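Local coordinates for MdcD (Pseudomonas aeruginosa, PDB 5VIP), which is probably the beta subunit of the biotin-independent malonate decarboxylase, a carboxyltransferase-family protein thought to act as a carboxy-lyase, at residues F13-R21 / V150-G158. Numbering follows the deposited sequence.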
loop_
_atom_site.group_PDB
_atom_site.type_symbol
_atom_site.label_atom_id
_atom_site.label_comp_id
_atom_site.label_asym_id
_atom_site.label_seq_id
_atom_site.Cartn_x
_atom_site.Cartn_y
_atom_site.Cartn_z
ATOM N N PHE B 13 21.818 9.438 -15.499
ATOM C CA PHE B 13 21.216 8.299 -14.815
ATOM C C PHE B 13 19.925 7.856 -15.503
ATOM O O PHE B 13 19.694 6.663 -15.712
ATOM C CB PHE B 13 20.938 8.646 -13.352
ATOM C CG PHE B 13 20.383 7.505 -12.560
ATOM C CD1 PHE B 13 21.213 6.466 -12.150
ATOM C CD2 PHE B 13 19.035 7.466 -12.213
ATOM C CE1 PHE B 13 20.710 5.401 -11.404
ATOM C CE2 PHE B 13 18.519 6.391 -11.476
ATOM C CZ PHE B 13 19.364 5.360 -11.071
ATOM N N THR B 14 19.086 8.815 -15.868
ATOM C CA THR B 14 17.776 8.494 -16.426
ATOM C C THR B 14 17.867 7.791 -17.788
ATOM O O THR B 14 16.961 7.049 -18.162
ATOM C CB THR B 14 16.921 9.746 -16.585
ATOM O OG1 THR B 14 17.605 10.657 -17.449
ATOM C CG2 THR B 14 16.688 10.420 -15.232
ATOM N N GLU B 15 18.961 8.024 -18.512
ATOM C CA GLU B 15 19.202 7.383 -19.807
ATOM C C GLU B 15 19.387 5.872 -19.690
ATOM O O GLU B 15 19.294 5.160 -20.680
ATOM C CB GLU B 15 20.449 7.970 -20.479
ATOM C CG GLU B 15 20.276 9.340 -21.113
ATOM C CD GLU B 15 21.553 9.830 -21.810
ATOM O OE1 GLU B 15 22.410 8.984 -22.170
ATOM O OE2 GLU B 15 21.703 11.062 -21.988
ATOM N N LEU B 16 19.690 5.393 -18.485
ATOM C CA LEU B 16 19.998 3.976 -18.280
ATOM C C LEU B 16 18.733 3.148 -18.126
ATOM O O LEU B 16 17.733 3.635 -17.593
ATOM C CB LEU B 16 20.882 3.793 -17.043
ATOM C CG LEU B 16 22.210 4.556 -17.036
ATOM C CD1 LEU B 16 22.998 4.275 -15.762
ATOM C CD2 LEU B 16 23.026 4.179 -18.252
ATOM N N GLY B 17 18.774 1.901 -18.599
ATOM C CA GLY B 17 17.667 0.983 -18.373
ATOM C C GLY B 17 17.766 0.517 -16.935
ATOM O O GLY B 17 18.767 0.807 -16.263
ATOM N N ALA B 18 16.760 -0.216 -16.463
ATOM C CA ALA B 18 16.708 -0.636 -15.060
ATOM C C ALA B 18 17.906 -1.485 -14.648
ATOM O O ALA B 18 18.453 -1.311 -13.566
ATOM C CB ALA B 18 15.423 -1.401 -14.787
ATOM N N ARG B 19 18.311 -2.411 -15.511
ATOM C CA ARG B 19 19.413 -3.307 -15.190
ATOM C C ARG B 19 20.730 -2.532 -15.153
ATOM O O ARG B 19 21.572 -2.752 -14.283
ATOM C CB ARG B 19 19.461 -4.470 -16.204
ATOM C CG ARG B 19 20.469 -5.569 -15.873
ATOM C CD ARG B 19 20.323 -6.777 -16.819
ATOM N NE ARG B 19 19.229 -7.653 -16.405
ATOM C CZ ARG B 19 18.025 -7.672 -16.967
ATOM N NH1 ARG B 19 17.750 -6.863 -17.985
ATOM N NH2 ARG B 19 17.099 -8.509 -16.515
ATOM N N GLN B 20 20.900 -1.601 -16.079
ATOM C CA GLN B 20 22.083 -0.753 -16.052
ATOM C C GLN B 20 22.109 0.153 -14.825
ATOM O O GLN B 20 23.158 0.379 -14.245
ATOM C CB GLN B 20 22.153 0.105 -17.301
ATOM C CG GLN B 20 22.345 -0.683 -18.580
ATOM C CD GLN B 20 22.145 0.196 -19.787
ATOM O OE1 GLN B 20 21.174 0.952 -19.857
ATOM N NE2 GLN B 20 23.069 0.119 -20.740
ATOM N N ARG B 21 20.960 0.687 -14.446
ATOM C CA ARG B 21 20.900 1.514 -13.228
ATOM C C ARG B 21 21.354 0.704 -12.016
ATOM O O ARG B 21 22.114 1.188 -11.172
ATOM C CB ARG B 21 19.483 2.052 -13.009
ATOM C CG ARG B 21 19.047 3.090 -14.036
ATOM C CD ARG B 21 17.595 3.516 -13.805
ATOM N NE ARG B 21 17.110 4.324 -14.914
ATOM C CZ ARG B 21 16.053 5.129 -14.866
ATOM N NH1 ARG B 21 15.351 5.254 -13.752
ATOM N NH2 ARG B 21 15.705 5.821 -15.946
ATOM N N VAL B 150 15.665 2.981 0.854
ATOM C CA VAL B 150 15.791 4.167 0.029
ATOM C C VAL B 150 15.057 3.913 -1.277
ATOM O O VAL B 150 15.256 2.880 -1.905
ATOM C CB VAL B 150 17.263 4.520 -0.239
ATOM C CG1 VAL B 150 17.365 5.695 -1.200
ATOM C CG2 VAL B 150 17.981 4.824 1.078
ATOM N N ALA B 151 14.198 4.856 -1.661
ATOM C CA ALA B 151 13.495 4.800 -2.939
ATOM C C ALA B 151 13.996 5.899 -3.850
ATOM O O ALA B 151 14.040 7.064 -3.461
ATOM C CB ALA B 151 11.992 4.943 -2.742
ATOM N N VAL B 152 14.344 5.516 -5.069
ATOM C CA VAL B 152 14.840 6.441 -6.073
ATOM C C VAL B 152 13.817 6.479 -7.211
ATOM O O VAL B 152 13.452 5.438 -7.778
ATOM C CB VAL B 152 16.233 6.016 -6.592
ATOM C CG1 VAL B 152 16.651 6.840 -7.787
ATOM C CG2 VAL B 152 17.273 6.123 -5.446
ATOM N N ILE B 153 13.325 7.676 -7.499
ATOM C CA ILE B 153 12.367 7.887 -8.584
ATOM C C ILE B 153 13.019 8.869 -9.547
ATOM O O ILE B 153 13.169 10.044 -9.224
ATOM C CB ILE B 153 11.034 8.439 -8.065
ATOM C CG1 ILE B 153 10.504 7.543 -6.943
ATOM C CG2 ILE B 153 10.028 8.553 -9.201
ATOM C CD1 ILE B 153 9.603 8.267 -5.996
ATOM N N ALA B 154 13.467 8.390 -10.696
ATOM C CA ALA B 154 14.281 9.241 -11.561
ATOM C C ALA B 154 13.592 9.583 -12.869
ATOM O O ALA B 154 14.034 10.481 -13.583
ATOM C CB ALA B 154 15.634 8.577 -11.850
ATOM N N GLY B 155 12.505 8.891 -13.188
ATOM C CA GLY B 155 11.918 9.042 -14.503
ATOM C C GLY B 155 12.603 8.133 -15.520
ATOM O O GLY B 155 13.628 7.501 -15.224
ATOM N N PRO B 156 12.071 8.094 -16.750
ATOM C CA PRO B 156 11.006 8.982 -17.245
ATOM C C PRO B 156 9.571 8.557 -16.899
ATOM O O PRO B 156 8.661 9.374 -17.007
ATOM C CB PRO B 156 11.218 8.947 -18.760
ATOM C CG PRO B 156 11.767 7.567 -19.016
ATOM C CD PRO B 156 12.586 7.194 -17.800
ATOM N N VAL B 157 9.357 7.310 -16.500
ATOM C CA VAL B 157 8.011 6.877 -16.152
ATOM C C VAL B 157 7.570 7.518 -14.830
ATOM O O VAL B 157 6.432 7.973 -14.691
ATOM C CB VAL B 157 7.916 5.338 -16.055
ATOM C CG1 VAL B 157 6.550 4.908 -15.561
ATOM C CG2 VAL B 157 8.225 4.695 -17.403
ATOM N N GLY B 158 8.485 7.597 -13.869
ATOM C CA GLY B 158 8.113 8.052 -12.544
ATOM C C GLY B 158 7.333 6.972 -11.812
ATOM O O GLY B 158 7.353 5.800 -12.203
#
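Arg21, its chain extended from CG to NE, reaches from the first turn of helix 18-25 to the carbonyl of Gly155, just beyond strand 150-153. Arg21 NH2 donates to Gly155 O at 2.8 Å, fairly straight at 159° and in both the carbonyl and guanidinium planes; NH1 adds a weak second bond to the same oxygen. Beside this grip, Ala154 CB sits at the edge of the Phe13 ring, 3.6 Å from CD2, where a methyl fits closely, and Val152 CG1 lies 4.2 Å from Phe13 CE2. With CG anti to the backbone N (chi1 -177°), Phe13 brings its ring to these residues, while Arg21 CG packs on one face. Thr14 CG2 lies 3.1 Å from Ala154 O, while Thr14 OG1 hydrogen-bonds Asp227.

Behind this shell, Arg21 NH2 also donates to Thr14 O, and Arg21 NE to Leu16 O from above that carbonyl's plane. At Gly155's positive phi (85°) a side chain would press on Ala154 O, so glycine fits; a cis peptide to Pro156 follows. Glu117 receives the N-H groups of Ala154 and Gly155. Within this carboxyl transferase domain of the ClpP/crotonase clan, a buried cation thus ties three carbonyls together, joining the turn before helix 18-25 to the loop leaving strand 150-153; Glu117, a long, weak ion pair away, may partly offset its charge.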